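Local coordinates for hypothetical protein TTHA0227 (Thermus thermophilus, PDB 2EJQ) that is of unknown function but belongs to a zincin-like metallopeptidase family, binds metal ions and probably acts as a metal-dependent peptidase, at residues L9-L13 against W85-W90; F31-K35 against Y71-E77; L46-L50 against E96-H100; E62-R66 against S103-R107. The protein carries 1 engineered substitution. All coordinates share one frame; numbering follows the deposited sequence.

Contact 1. Residues L9-L13 against W85-W90; sequences LVERL and WEAEVW
Arg12 and Glu86 meet by a salt bridge at the exposed margin of two packed helices, with NH2 of Arg12 2.5 Å from OE1 of Glu86, unusually short, which leaves the detail of this pair doubtful. The oxygen comes to the edge of the guanidinium, in its plane, but the carboxylate stands nearly perpendicular to that plane, and the hydrogen bond is weak, with an N-H...O angle of 124°. Both side chains reach across, Glu86 extended and Arg12 bent at chi3. The helix 85-105 begins here and later carries an HExxH sequence, the hallmark of zincins; the segments 9-13 and 85-90 cross at -63° with their axes 10.0 Å apart. Apolar branched residues suit the interior. Leu13 sets CG opposite its carbonyl carbon (chi1 -67°), which sends CD1 against Val89 CG1 at a tight 3.5 Å, while CD2 reaches CE3 of Trp90 at 4.0 Å. With an alanine here both methyl branches go, and a gap is likely to open beside Val89 and the six-membered ring of Trp90. Leu9 adds a second wedge, its CD2 3.9 Å from Trp85 CB and also against Val89 CG2. Deeper in, the compact valines cross at about a right angle, Val10 CG2 lying 3.9 Å from Val89 CG1, and Met93, one turn on, also touches Val10 and Leu13.

Contact 2. Residues F31-K35 against Y71-E77; sequences FPEAK and YYGSFLE
Phe31 and Tyr71 form a parallel beta bridge at the ends of strands 27-31 and 67-71, neighbours in the mixed sheet of this zincin-like fold. Tyr71 is also the N-cap residue of helix 72-78, whose Leu76 belongs to a magnesium site that is empty in this chain. Among the backbone bonds, Tyr72 N gives a hydrogen bond to Phe31 O of 2.8 Å, and Gly73 N a weak one to Glu33 O. Glycine fits at position 73 because a CB there would run into the backbone of Glu33 and Ala34, which crosses close over the first turn. Packing centres on Tyr71. Lys35, its CG opposite the backbone N (chi1 -179°) and its chain extended, runs over one face of the ring: CB makes a CH-pi contact 4.0 Å from the centroid, 12° off the normal, and CD lies 3.7 Å from CZ of Tyr71. Phe31 lies alongside, its CD1 4.1 Å from Tyr71 CE1. The polar ends of Lys35 and Tyr71 both turn to Glu48, so lysine supplies aliphatic cover and a charge at once. The remaining polar link uses a buried hydroxyl: Lys35 N donates to Ser74 OG at 2.8 Å and 162°, and the same OG also bonds Arg45 O.

Contact 3. Residues L46-L50 against E96-H100; sequences LGEYL and ELRHH
Tyr49 packs its ring against His100 where strand 47-50, at one edge of the sheet, runs beside the helix bearing the HExxH sequence typical of zincins, including Glu96 and His99. The two short segments are 17° from parallel, with axes 7.6 Å apart, consistent with the edge strand flanking the active-site helix in such peptidases. The tight part is built round the Tyr49 ring. With CG opposite the backbone N (chi1 -179°), the ring lies alongside the helix, its face against His100 CA, a CH-pi contact of 3.8 Å to the centroid. Its OH reaches the edge of the imidazole, 2.6 Å from ND1 of His100, in a hydrogen bond that either could donate. His100 NE2 is held by Arg23 O, so both nitrogens are engaged and the ring's rotation is fixed; tyrosine suits a site needing a flat surface and a hydroxyl. Glu96 packs as closely, its CD 3.4 Å from Glu48 CA, and its OE1, met from above the carboxylate plane, accepts a 2.8 Å hydrogen bond from His99 ND1. The looser side is bridged by solvent: a water accepts from Tyr49 N at 2.8 Å and donates to Glu96 OE1 at 2.9 Å.

Contact 4. Residues E62-R66 against S103-R107; sequences EDLGR and SLAGR
Leu104 CD2 lies over one face of the Arg66 guanidinium, 4.0 Å above its plane and offset toward the rim, and the same methyl also covers a face of the Arg107 guanidinium. At the edge of the Arg66 group stands Ser103 OG, slightly out of plane, accepting a 2.8 Å hydrogen bond from Arg66 NH1; a short hydroxyl side chain on the helix can meet the arginine without holding it off. Arg66 keeps CG opposite its carbonyl carbon (chi1 -71°) and stays extended to NE, which carries the guanidinium across to Ser103. Glu62 lies at the edge of the Arg107 group, with OE2 3.5 Å from Arg107 NH1 in a loose salt bridge. The two guanidinium planes are 81° apart, and NH2 of Arg66 and NH1 of Arg107 come within 4.2 Å. Glu62 links these like charges into a salt-bridge network, its OE2 using the syn lone pair to take a 2.9 Å bond from Arg66 NH2 while sitting 32° out of that guanidinium plane, and probably offsets much of their repulsion. A leucine in place of Arg66 would probably leave Ser103 OG without this donor and Glu62 without its nearer charge, free to turn. Arg66 NH1 also bonds Tyr49 OH, and Ser103 OG has its strongest partner in Asp51 OD2. The contact joins the loop before strand 67-71 to the C-terminal end of helix 85-105.

In the fold
Helix 85-105 runs through contacts 1, 3 and 4, whose partners are helix 3-16, the edge strand 47-50 and the loop before strand 67-71. Contacts 1 and 4 lie at its two ends, their centres about 24 Å apart on opposite sides of the chain's centre. Between them contact 3 holds Glu96 and His99, the probable active-site region, where no metal is bound. Contact 2 reaches it through the salt bridge from Lys35 NZ to Glu48 OE2, 2.6 Å, and contact 4 through Tyr49 OH and Arg66 NH1, 2.8 Å apart. Contacts 1 and 2 touch where Trp85 CZ3 packs 3.7 Å from Phe75 CB, close to the magnesium site of Leu76 and Ala79.

Contact 1. Residues L9-L13 against W85-W90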
loop_
_atom_site.group_PDB
_atom_site.type_symbol
_atom_site.label_atom_id
_atom_site.label_comp_id
_atom_site.label_asym_id
_atom_site.label_seq_id
_atom_site.Cartn_x
_atom_site.Cartn_y
_atom_site.Cartn_z
ATOM N N LEU A 9 2.545 -1.851 13.571
ATOM C CA LEU A 9 1.092 -1.906 13.482
ATOM C C LEU A 9 0.692 -2.469 12.121
ATOM O O LEU A 9 -0.224 -3.294 12.020
ATOM C CB LEU A 9 0.498 -0.505 13.643
ATOM C CG LEU A 9 -1.006 -0.361 13.412
ATOM C CD1 LEU A 9 -1.775 -1.264 14.381
ATOM C CD2 LEU A 9 -1.401 1.099 13.586
ATOM N N VAL A 10 1.384 -2.015 11.080
ATOM C CA VAL A 10 1.118 -2.459 9.720
ATOM C C VAL A 10 1.293 -3.974 9.586
ATOM O O VAL A 10 0.446 -4.660 9.019
ATOM C CB VAL A 10 2.056 -1.757 8.729
ATOM C CG1 VAL A 10 1.976 -2.428 7.368
ATOM C CG2 VAL A 10 1.683 -0.285 8.626
ATOM N N GLU A 11 2.391 -4.488 10.120
ATOM C CA GLU A 11 2.679 -5.911 10.052
ATOM C C GLU A 11 1.666 -6.739 10.846
ATOM O O GLU A 11 1.280 -7.842 10.429
ATOM C CB GLU A 11 4.077 -6.183 10.598
ATOM C CG GLU A 11 5.178 -5.390 9.912
ATOM C CD GLU A 11 6.563 -5.687 10.472
ATOM O OE1 GLU A 11 6.711 -5.712 11.712
ATOM O OE2 GLU A 11 7.508 -5.882 9.676
ATOM N N ARG A 12 1.252 -6.205 11.996
ATOM C CA ARG A 12 0.316 -6.901 12.865
ATOM C C ARG A 12 -1.045 -7.003 12.159
ATOM O O ARG A 12 -1.683 -8.058 12.189
ATOM C CB ARG A 12 0.225 -6.159 14.216
ATOM C CG ARG A 12 -0.897 -6.598 15.144
ATOM C CD ARG A 12 -1.264 -5.572 16.140
ATOM N NE ARG A 12 -2.682 -5.244 16.072
ATOM C CZ ARG A 12 -3.204 -4.095 16.467
ATOM N NH1 ARG A 12 -2.429 -3.179 16.968
ATOM N NH2 ARG A 12 -4.499 -3.864 16.338
ATOM N N LEU A 13 -1.475 -5.920 11.514
ATOM C CA LEU A 13 -2.739 -5.922 10.780
ATOM C C LEU A 13 -2.595 -6.756 9.498
ATOM O O LEU A 13 -3.506 -7.504 9.126
ATOM C CB LEU A 13 -3.156 -4.484 10.430
ATOM C CG LEU A 13 -3.531 -3.539 11.580
ATOM C CD1 LEU A 13 -3.822 -2.146 11.037
ATOM C CD2 LEU A 13 -4.741 -4.076 12.317
ATOM N N TRP A 85 -5.296 5.321 14.231
ATOM C CA TRP A 85 -4.208 4.702 13.480
ATOM C C TRP A 85 -4.565 3.339 12.915
ATOM O O TRP A 85 -4.323 3.064 11.737
ATOM C CB TRP A 85 -2.957 4.570 14.355
ATOM C CG TRP A 85 -2.234 5.875 14.588
ATOM C CD1 TRP A 85 -2.338 6.698 15.681
ATOM C CD2 TRP A 85 -1.317 6.516 13.690
ATOM N NE1 TRP A 85 -1.542 7.811 15.513
ATOM C CE2 TRP A 85 -0.905 7.725 14.302
ATOM C CE3 TRP A 85 -0.805 6.187 12.424
ATOM C CZ2 TRP A 85 -0.003 8.607 13.690
ATOM C CZ3 TRP A 85 0.094 7.068 11.813
ATOM C CH2 TRP A 85 0.483 8.264 12.450
ATOM N N GLU A 86 -5.134 2.490 13.763
ATOM C CA GLU A 86 -5.509 1.148 13.363
ATOM C C GLU A 86 -6.566 1.154 12.265
ATOM O O GLU A 86 -6.456 0.419 11.279
ATOM C CB GLU A 86 -6.020 0.364 14.564
ATOM C CG GLU A 86 -6.507 -1.034 14.198
ATOM C CD GLU A 86 -7.220 -1.723 15.342
ATOM O OE1 GLU A 86 -6.538 -2.378 16.158
ATOM O OE2 GLU A 86 -8.461 -1.594 15.427
ATOM N N ALA A 87 -7.583 1.989 12.429
ATOM C CA ALA A 87 -8.651 2.062 11.446
ATOM C C ALA A 87 -8.130 2.571 10.109
ATOM O O ALA A 87 -8.517 2.061 9.061
ATOM C CB ALA A 87 -9.760 2.959 11.947
ATOM N N GLU A 88 -7.251 3.571 10.146
ATOM C CA GLU A 88 -6.693 4.146 8.925
ATOM C C GLU A 88 -5.739 3.196 8.169
ATOM O O GLU A 88 -5.783 3.121 6.948
ATOM C CB GLU A 88 -5.980 5.459 9.252
ATOM C CG GLU A 88 -6.883 6.542 9.849
ATOM C CD GLU A 88 -7.707 7.277 8.799
ATOM O OE1 GLU A 88 -7.361 7.196 7.604
ATOM O OE2 GLU A 88 -8.689 7.955 9.171
ATOM N N VAL A 89 -4.885 2.478 8.888
ATOM C CA VAL A 89 -3.968 1.535 8.259
ATOM C C VAL A 89 -4.770 0.363 7.658
ATOM O O VAL A 89 -4.537 -0.065 6.520
ATOM C CB VAL A 89 -2.960 0.968 9.288
ATOM C CG1 VAL A 89 -2.186 -0.178 8.677
ATOM C CG2 VAL A 89 -1.996 2.059 9.731
ATOM N N TRP A 90 -5.711 -0.149 8.440
ATOM C CA TRP A 90 -6.558 -1.249 8.012
ATOM C C TRP A 90 -7.171 -0.944 6.652
ATOM O O TRP A 90 -6.985 -1.679 5.683
ATOM C CB TRP A 90 -7.662 -1.469 9.043
ATOM C CG TRP A 90 -8.613 -2.573 8.702
ATOM C CD1 TRP A 90 -9.905 -2.442 8.276
ATOM C CD2 TRP A 90 -8.382 -3.976 8.856
ATOM N NE1 TRP A 90 -10.498 -3.676 8.166
ATOM C CE2 TRP A 90 -9.583 -4.637 8.513
ATOM C CE3 TRP A 90 -7.275 -4.739 9.249
ATOM C CZ2 TRP A 90 -9.711 -6.024 8.562
ATOM C CZ3 TRP A 90 -7.403 -6.116 9.297
ATOM C CH2 TRP A 90 -8.613 -6.745 8.952
#

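Contact 2. Residues F31-K35 against Y71-E77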
loop_
_atom_site.group_PDB
_atom_site.type_symbol
_atom_site.label_atom_id
_atom_site.label_comp_id
_atom_site.label_asym_id
_atom_site.label_seq_id
_atom_site.Cartn_x
_atom_site.Cartn_y
_atom_site.Cartn_z
ATOM N N PHE A 31 7.214 3.301 3.970
ATOM C CA PHE A 31 8.192 4.364 3.804
ATOM C C PHE A 31 7.909 5.491 4.780
ATOM O O PHE A 31 6.746 5.769 5.103
ATOM C CB PHE A 31 8.166 4.891 2.368
ATOM C CG PHE A 31 8.387 3.827 1.339
ATOM C CD1 PHE A 31 7.317 3.079 0.854
ATOM C CD2 PHE A 31 9.673 3.527 0.898
ATOM C CE1 PHE A 31 7.523 2.047 -0.052
ATOM C CE2 PHE A 31 9.894 2.487 -0.014
ATOM C CZ PHE A 31 8.814 1.747 -0.489
ATOM N N PRO A 32 8.970 6.156 5.270
ATOM C CA PRO A 32 8.845 7.264 6.223
ATOM C C PRO A 32 8.329 8.545 5.578
ATOM O O PRO A 32 7.720 9.390 6.240
ATOM C CB PRO A 32 10.276 7.461 6.729
ATOM C CG PRO A 32 10.999 6.171 6.355
ATOM C CD PRO A 32 10.390 5.850 5.022
ATOM N N GLU A 33 8.580 8.695 4.285
ATOM C CA GLU A 33 8.183 9.911 3.595
ATOM C C GLU A 33 6.689 10.047 3.338
ATOM O O GLU A 33 5.931 9.071 3.399
ATOM C CB GLU A 33 8.933 10.046 2.264
ATOM C CG GLU A 33 10.453 10.017 2.365
ATOM C CD GLU A 33 11.003 8.608 2.553
ATOM O OE1 GLU A 33 10.363 7.645 2.072
ATOM O OE2 GLU A 33 12.084 8.465 3.165
ATOM N N ALA A 34 6.282 11.285 3.052
ATOM C CA ALA A 34 4.895 11.609 2.745
ATOM C C ALA A 34 4.789 11.668 1.230
ATOM O O ALA A 34 5.796 11.818 0.544
ATOM C CB ALA A 34 4.529 12.957 3.332
ATOM N N LYS A 35 3.581 11.550 0.700
ATOM C CA LYS A 35 3.423 11.633 -0.733
ATOM C C LYS A 35 2.171 12.403 -1.083
ATOM O O LYS A 35 1.050 11.913 -0.914
ATOM C CB LYS A 35 3.372 10.242 -1.371
ATOM C CG LYS A 35 3.235 10.282 -2.890
ATOM C CD LYS A 35 3.522 8.929 -3.533
ATOM C CE LYS A 35 3.433 9.021 -5.062
ATOM N NZ LYS A 35 3.784 7.740 -5.752
ATOM N N TYR A 71 2.752 5.215 3.127
ATOM C CA TYR A 71 3.565 6.400 3.358
ATOM C C TYR A 71 3.280 6.953 4.752
ATOM O O TYR A 71 2.266 7.613 4.970
ATOM C CB TYR A 71 3.245 7.440 2.286
ATOM C CG TYR A 71 3.494 6.912 0.891
ATOM C CD1 TYR A 71 4.789 6.651 0.452
ATOM C CD2 TYR A 71 2.432 6.615 0.030
ATOM C CE1 TYR A 71 5.027 6.109 -0.797
ATOM C CE2 TYR A 71 2.662 6.072 -1.222
ATOM C CZ TYR A 71 3.964 5.818 -1.629
ATOM O OH TYR A 71 4.207 5.255 -2.858
ATOM N N TYR A 72 4.178 6.672 5.691
ATOM C CA TYR A 72 4.016 7.142 7.058
ATOM C C TYR A 72 3.876 8.661 7.134
ATOM O O TYR A 72 3.064 9.174 7.900
ATOM C CB TYR A 72 5.193 6.679 7.915
ATOM C CG TYR A 72 5.140 7.175 9.343
ATOM C CD1 TYR A 72 4.094 6.807 10.186
ATOM C CD2 TYR A 72 6.141 8.008 9.852
ATOM C CE1 TYR A 72 4.043 7.250 11.500
ATOM C CE2 TYR A 72 6.102 8.461 11.172
ATOM C CZ TYR A 72 5.047 8.074 11.993
ATOM O OH TYR A 72 5.001 8.474 13.311
ATOM N N GLY A 73 4.651 9.378 6.326
ATOM C CA GLY A 73 4.572 10.830 6.337
ATOM C C GLY A 73 3.204 11.365 5.947
ATOM O O GLY A 73 2.762 12.398 6.458
ATOM N N SER A 74 2.528 10.680 5.026
ATOM C CA SER A 74 1.202 11.112 4.605
ATOM C C SER A 74 0.215 10.957 5.753
ATOM O O SER A 74 -0.666 11.792 5.919
ATOM C CB SER A 74 0.724 10.304 3.401
ATOM O OG SER A 74 1.485 10.614 2.258
ATOM N N PHE A 75 0.361 9.883 6.531
ATOM C CA PHE A 75 -0.506 9.636 7.683
ATOM C C PHE A 75 -0.345 10.759 8.718
ATOM O O PHE A 75 -1.325 11.235 9.295
ATOM C CB PHE A 75 -0.172 8.290 8.357
ATOM C CG PHE A 75 -0.748 7.074 7.652
ATOM C CD1 PHE A 75 -0.146 6.564 6.504
ATOM C CD2 PHE A 75 -1.887 6.432 8.152
ATOM C CE1 PHE A 75 -0.659 5.441 5.866
ATOM C CE2 PHE A 75 -2.412 5.298 7.514
ATOM C CZ PHE A 75 -1.799 4.804 6.373
ATOM N N LEU A 76 0.902 11.157 8.964
ATOM C CA LEU A 76 1.197 12.216 9.920
ATOM C C LEU A 76 0.558 13.523 9.483
ATOM O O LEU A 76 -0.084 14.200 10.284
ATOM C CB LEU A 76 2.715 12.405 10.069
ATOM C CG LEU A 76 3.404 11.367 10.948
ATOM C CD1 LEU A 76 4.905 11.584 10.948
ATOM C CD2 LEU A 76 2.853 11.472 12.353
ATOM N N GLU A 77 0.721 13.865 8.208
ATOM C CA GLU A 77 0.153 15.097 7.680
ATOM C C GLU A 77 -1.354 15.170 7.913
ATOM O O GLU A 77 -1.872 16.197 8.344
ATOM C CB GLU A 77 0.441 15.224 6.179
ATOM C CG GLU A 77 1.908 15.481 5.813
ATOM C CD GLU A 77 2.423 16.840 6.277
ATOM O OE1 GLU A 77 1.593 17.722 6.579
ATOM O OE2 GLU A 77 3.661 17.030 6.324
#

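Contact 3. Residues L46-L50 against E96-H100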
loop_
_atom_site.group_PDB
_atom_site.type_symbol
_atom_site.label_atom_id
_atom_site.label_comp_id
_atom_site.label_asym_id
_atom_site.label_seq_id
_atom_site.Cartn_x
_atom_site.Cartn_y
_atom_site.Cartn_z
ATOM N N LEU A 46 -2.096 8.043 1.303
ATOM C CA LEU A 46 -1.674 7.185 2.417
ATOM C C LEU A 46 -0.964 5.901 1.950
ATOM O O LEU A 46 -0.118 5.352 2.657
ATOM C CB LEU A 46 -2.880 6.811 3.292
ATOM C CG LEU A 46 -3.690 7.976 3.872
ATOM C CD1 LEU A 46 -4.784 7.446 4.808
ATOM C CD2 LEU A 46 -2.758 8.930 4.612
ATOM N N GLY A 47 -1.324 5.424 0.764
ATOM C CA GLY A 47 -0.709 4.224 0.225
ATOM C C GLY A 47 -1.028 4.020 -1.248
ATOM O O GLY A 47 -1.750 4.809 -1.855
ATOM N N GLU A 48 -0.472 2.970 -1.839
ATOM C CA GLU A 48 -0.744 2.677 -3.234
ATOM C C GLU A 48 -0.265 1.290 -3.614
ATOM O O GLU A 48 0.531 0.663 -2.909
ATOM C CB GLU A 48 -0.106 3.727 -4.162
ATOM C CG GLU A 48 1.404 3.671 -4.253
ATOM C CD GLU A 48 1.986 4.733 -5.189
ATOM O OE1 GLU A 48 1.797 4.646 -6.420
ATOM O OE2 GLU A 48 2.636 5.668 -4.690
ATOM N N TYR A 49 -0.772 0.810 -4.739
ATOM C CA TYR A 49 -0.407 -0.496 -5.241
ATOM C C TYR A 49 0.677 -0.295 -6.287
ATOM O O TYR A 49 0.540 0.537 -7.183
ATOM C CB TYR A 49 -1.620 -1.165 -5.868
ATOM C CG TYR A 49 -1.343 -2.551 -6.413
ATOM C CD1 TYR A 49 -0.961 -3.591 -5.562
ATOM C CD2 TYR A 49 -1.484 -2.828 -7.772
ATOM C CE1 TYR A 49 -0.731 -4.869 -6.048
ATOM C CE2 TYR A 49 -1.256 -4.109 -8.268
ATOM C CZ TYR A 49 -0.882 -5.123 -7.399
ATOM O OH TYR A 49 -0.678 -6.392 -7.885
ATOM N N LEU A 50 1.765 -1.044 -6.165
ATOM C CA LEU A 50 2.862 -0.938 -7.120
ATOM C C LEU A 50 2.685 -2.061 -8.158
ATOM O O LEU A 50 2.940 -3.239 -7.890
ATOM C CB LEU A 50 4.191 -1.050 -6.372
ATOM C CG LEU A 50 4.345 -0.124 -5.153
ATOM C CD1 LEU A 50 5.722 -0.348 -4.552
ATOM C CD2 LEU A 50 4.170 1.359 -5.542
ATOM N N GLU A 96 -5.729 -1.210 -1.083
ATOM C CA GLU A 96 -4.713 -1.506 -2.089
ATOM C C GLU A 96 -4.712 -2.999 -2.400
ATOM O O GLU A 96 -4.419 -3.404 -3.518
ATOM C CB GLU A 96 -3.322 -1.067 -1.626
ATOM C CG GLU A 96 -3.172 0.428 -1.382
ATOM C CD GLU A 96 -3.755 1.277 -2.496
ATOM O OE1 GLU A 96 -3.675 0.871 -3.667
ATOM O OE2 GLU A 96 -4.284 2.365 -2.199
ATOM N N LEU A 97 -5.045 -3.823 -1.413
ATOM C CA LEU A 97 -5.093 -5.255 -1.650
ATOM C C LEU A 97 -6.202 -5.504 -2.679
ATOM O O LEU A 97 -6.120 -6.416 -3.499
ATOM C CB LEU A 97 -5.354 -6.006 -0.336
ATOM C CG LEU A 97 -5.509 -7.529 -0.435
ATOM C CD1 LEU A 97 -4.333 -8.094 -1.203
ATOM C CD2 LEU A 97 -5.601 -8.161 0.961
ATOM N N ARG A 98 -7.238 -4.670 -2.645
ATOM C CA ARG A 98 -8.332 -4.802 -3.602
ATOM C C ARG A 98 -7.797 -4.528 -5.006
ATOM O O ARG A 98 -8.175 -5.200 -5.956
ATOM C CB ARG A 98 -9.466 -3.828 -3.285
ATOM C CG ARG A 98 -10.621 -3.950 -4.259
ATOM C CD ARG A 98 -11.704 -2.926 -4.015
ATOM N NE ARG A 98 -11.918 -2.114 -5.205
ATOM C CZ ARG A 98 -12.803 -1.128 -5.286
ATOM N NH1 ARG A 98 -13.564 -0.829 -4.240
ATOM N NH2 ARG A 98 -12.926 -0.437 -6.412
ATOM N N HIS A 99 -6.913 -3.539 -5.132
ATOM C CA HIS A 99 -6.324 -3.227 -6.427
ATOM C C HIS A 99 -5.466 -4.375 -6.944
ATOM O O HIS A 99 -5.377 -4.594 -8.145
ATOM C CB HIS A 99 -5.477 -1.963 -6.317
ATOM C CG HIS A 99 -6.284 -0.729 -6.067
ATOM N ND1 HIS A 99 -5.757 0.411 -5.500
ATOM C CD2 HIS A 99 -7.587 -0.455 -6.321
ATOM C CE1 HIS A 99 -6.698 1.335 -5.415
ATOM N NE2 HIS A 99 -7.818 0.832 -5.906
ATOM N N HIS A 100 -4.832 -5.095 -6.023
ATOM C CA HIS A 100 -3.986 -6.227 -6.373
ATOM C C HIS A 100 -4.842 -7.318 -6.995
ATOM O O HIS A 100 -4.493 -7.870 -8.037
ATOM C CB HIS A 100 -3.284 -6.789 -5.129
ATOM C CG HIS A 100 -2.588 -8.098 -5.359
ATOM N ND1 HIS A 100 -1.494 -8.229 -6.189
ATOM C CD2 HIS A 100 -2.838 -9.337 -4.873
ATOM C CE1 HIS A 100 -1.103 -9.490 -6.204
ATOM N NE2 HIS A 100 -1.901 -10.184 -5.415
HETATM O O HOH W 1 -2.861 2.149 -6.135
#

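Contact 4. Residues E62-R66 against S103-R107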
loop_
_atom_site.group_PDB
_atom_site.type_symbol
_atom_site.label_atom_id
_atom_site.label_comp_id
_atom_site.label_asym_id
_atom_site.label_seq_id
_atom_site.Cartn_x
_atom_site.Cartn_y
_atom_site.Cartn_z
ATOM N N GLU A 62 7.433 -8.629 -14.160
ATOM C CA GLU A 62 6.950 -9.379 -13.003
ATOM C C GLU A 62 8.026 -9.697 -11.959
ATOM O O GLU A 62 7.710 -9.872 -10.787
ATOM C CB GLU A 62 6.248 -10.663 -13.450
ATOM C CG GLU A 62 4.816 -10.458 -13.958
ATOM C CD GLU A 62 3.869 -9.856 -12.916
ATOM O OE1 GLU A 62 4.025 -10.139 -11.708
ATOM O OE2 GLU A 62 2.950 -9.110 -13.316
ATOM N N ASP A 63 9.285 -9.764 -12.383
ATOM C CA ASP A 63 10.392 -10.046 -11.470
ATOM C C ASP A 63 10.516 -8.945 -10.404
ATOM O O ASP A 63 11.159 -9.140 -9.360
ATOM C CB ASP A 63 11.708 -10.207 -12.253
ATOM C CG ASP A 63 12.011 -11.675 -12.592
ATOM O OD1 ASP A 63 11.171 -12.557 -12.268
ATOM O OD2 ASP A 63 13.084 -11.957 -13.174
ATOM N N LEU A 64 9.904 -7.791 -10.675
ATOM C CA LEU A 64 9.902 -6.672 -9.726
ATOM C C LEU A 64 8.934 -6.994 -8.594
ATOM O O LEU A 64 9.076 -6.492 -7.481
ATOM C CB LEU A 64 9.453 -5.377 -10.410
ATOM C CG LEU A 64 10.424 -4.742 -11.402
ATOM C CD1 LEU A 64 9.818 -3.481 -11.998
ATOM C CD2 LEU A 64 11.719 -4.420 -10.691
ATOM N N GLY A 65 7.955 -7.843 -8.889
ATOM C CA GLY A 65 6.978 -8.222 -7.887
ATOM C C GLY A 65 5.865 -7.201 -7.764
ATOM O O GLY A 65 5.905 -6.135 -8.379
ATOM N N ARG A 66 4.855 -7.544 -6.975
ATOM C CA ARG A 66 3.727 -6.659 -6.746
ATOM C C ARG A 66 3.750 -6.270 -5.280
ATOM O O ARG A 66 3.909 -7.121 -4.396
ATOM C CB ARG A 66 2.432 -7.369 -7.122
ATOM C CG ARG A 66 2.314 -7.550 -8.623
ATOM C CD ARG A 66 1.324 -8.629 -8.984
ATOM N NE ARG A 66 1.179 -8.752 -10.426
ATOM C CZ ARG A 66 0.436 -7.948 -11.181
ATOM N NH1 ARG A 66 -0.250 -6.952 -10.636
ATOM N NH2 ARG A 66 0.381 -8.142 -12.495
ATOM N N SER A 103 -5.984 -6.335 -10.365
ATOM C CA SER A 103 -4.878 -6.343 -11.316
ATOM C C SER A 103 -4.562 -7.773 -11.782
ATOM O O SER A 103 -4.172 -7.983 -12.926
ATOM C CB SER A 103 -3.634 -5.721 -10.681
ATOM O OG SER A 103 -2.545 -5.711 -11.592
ATOM N N LEU A 104 -4.719 -8.752 -10.893
ATOM C CA LEU A 104 -4.455 -10.142 -11.250
ATOM C C LEU A 104 -5.545 -10.674 -12.161
ATOM O O LEU A 104 -5.263 -11.334 -13.157
ATOM C CB LEU A 104 -4.382 -11.025 -10.004
ATOM C CG LEU A 104 -3.110 -10.968 -9.167
ATOM C CD1 LEU A 104 -3.186 -12.035 -8.090
ATOM C CD2 LEU A 104 -1.896 -11.212 -10.046
ATOM N N ALA A 105 -6.794 -10.395 -11.803
ATOM C CA ALA A 105 -7.935 -10.839 -12.595
ATOM C C ALA A 105 -7.838 -10.267 -14.006
ATOM O O ALA A 105 -8.347 -10.855 -14.961
ATOM C CB ALA A 105 -9.230 -10.393 -11.939
ATOM N N GLY A 106 -7.170 -9.123 -14.128
ATOM C CA GLY A 106 -7.020 -8.479 -15.420
ATOM C C GLY A 106 -5.877 -8.955 -16.308
ATOM O O GLY A 106 -5.606 -8.337 -17.334
ATOM N N ARG A 107 -5.202 -10.037 -15.918
ATOM C CA ARG A 107 -4.087 -10.594 -16.692
ATOM C C ARG A 107 -4.336 -12.109 -16.787
ATOM O O ARG A 107 -3.576 -12.867 -17.412
ATOM C CB ARG A 107 -2.756 -10.352 -15.961
ATOM C CG ARG A 107 -2.510 -11.345 -14.847
ATOM C CD ARG A 107 -1.065 -11.486 -14.450
ATOM N NE ARG A 107 -0.949 -12.520 -13.427
ATOM C CZ ARG A 107 0.185 -12.820 -12.803
ATOM N NH1 ARG A 107 1.295 -12.159 -13.104
ATOM N NH2 ARG A 107 0.216 -13.772 -11.879
#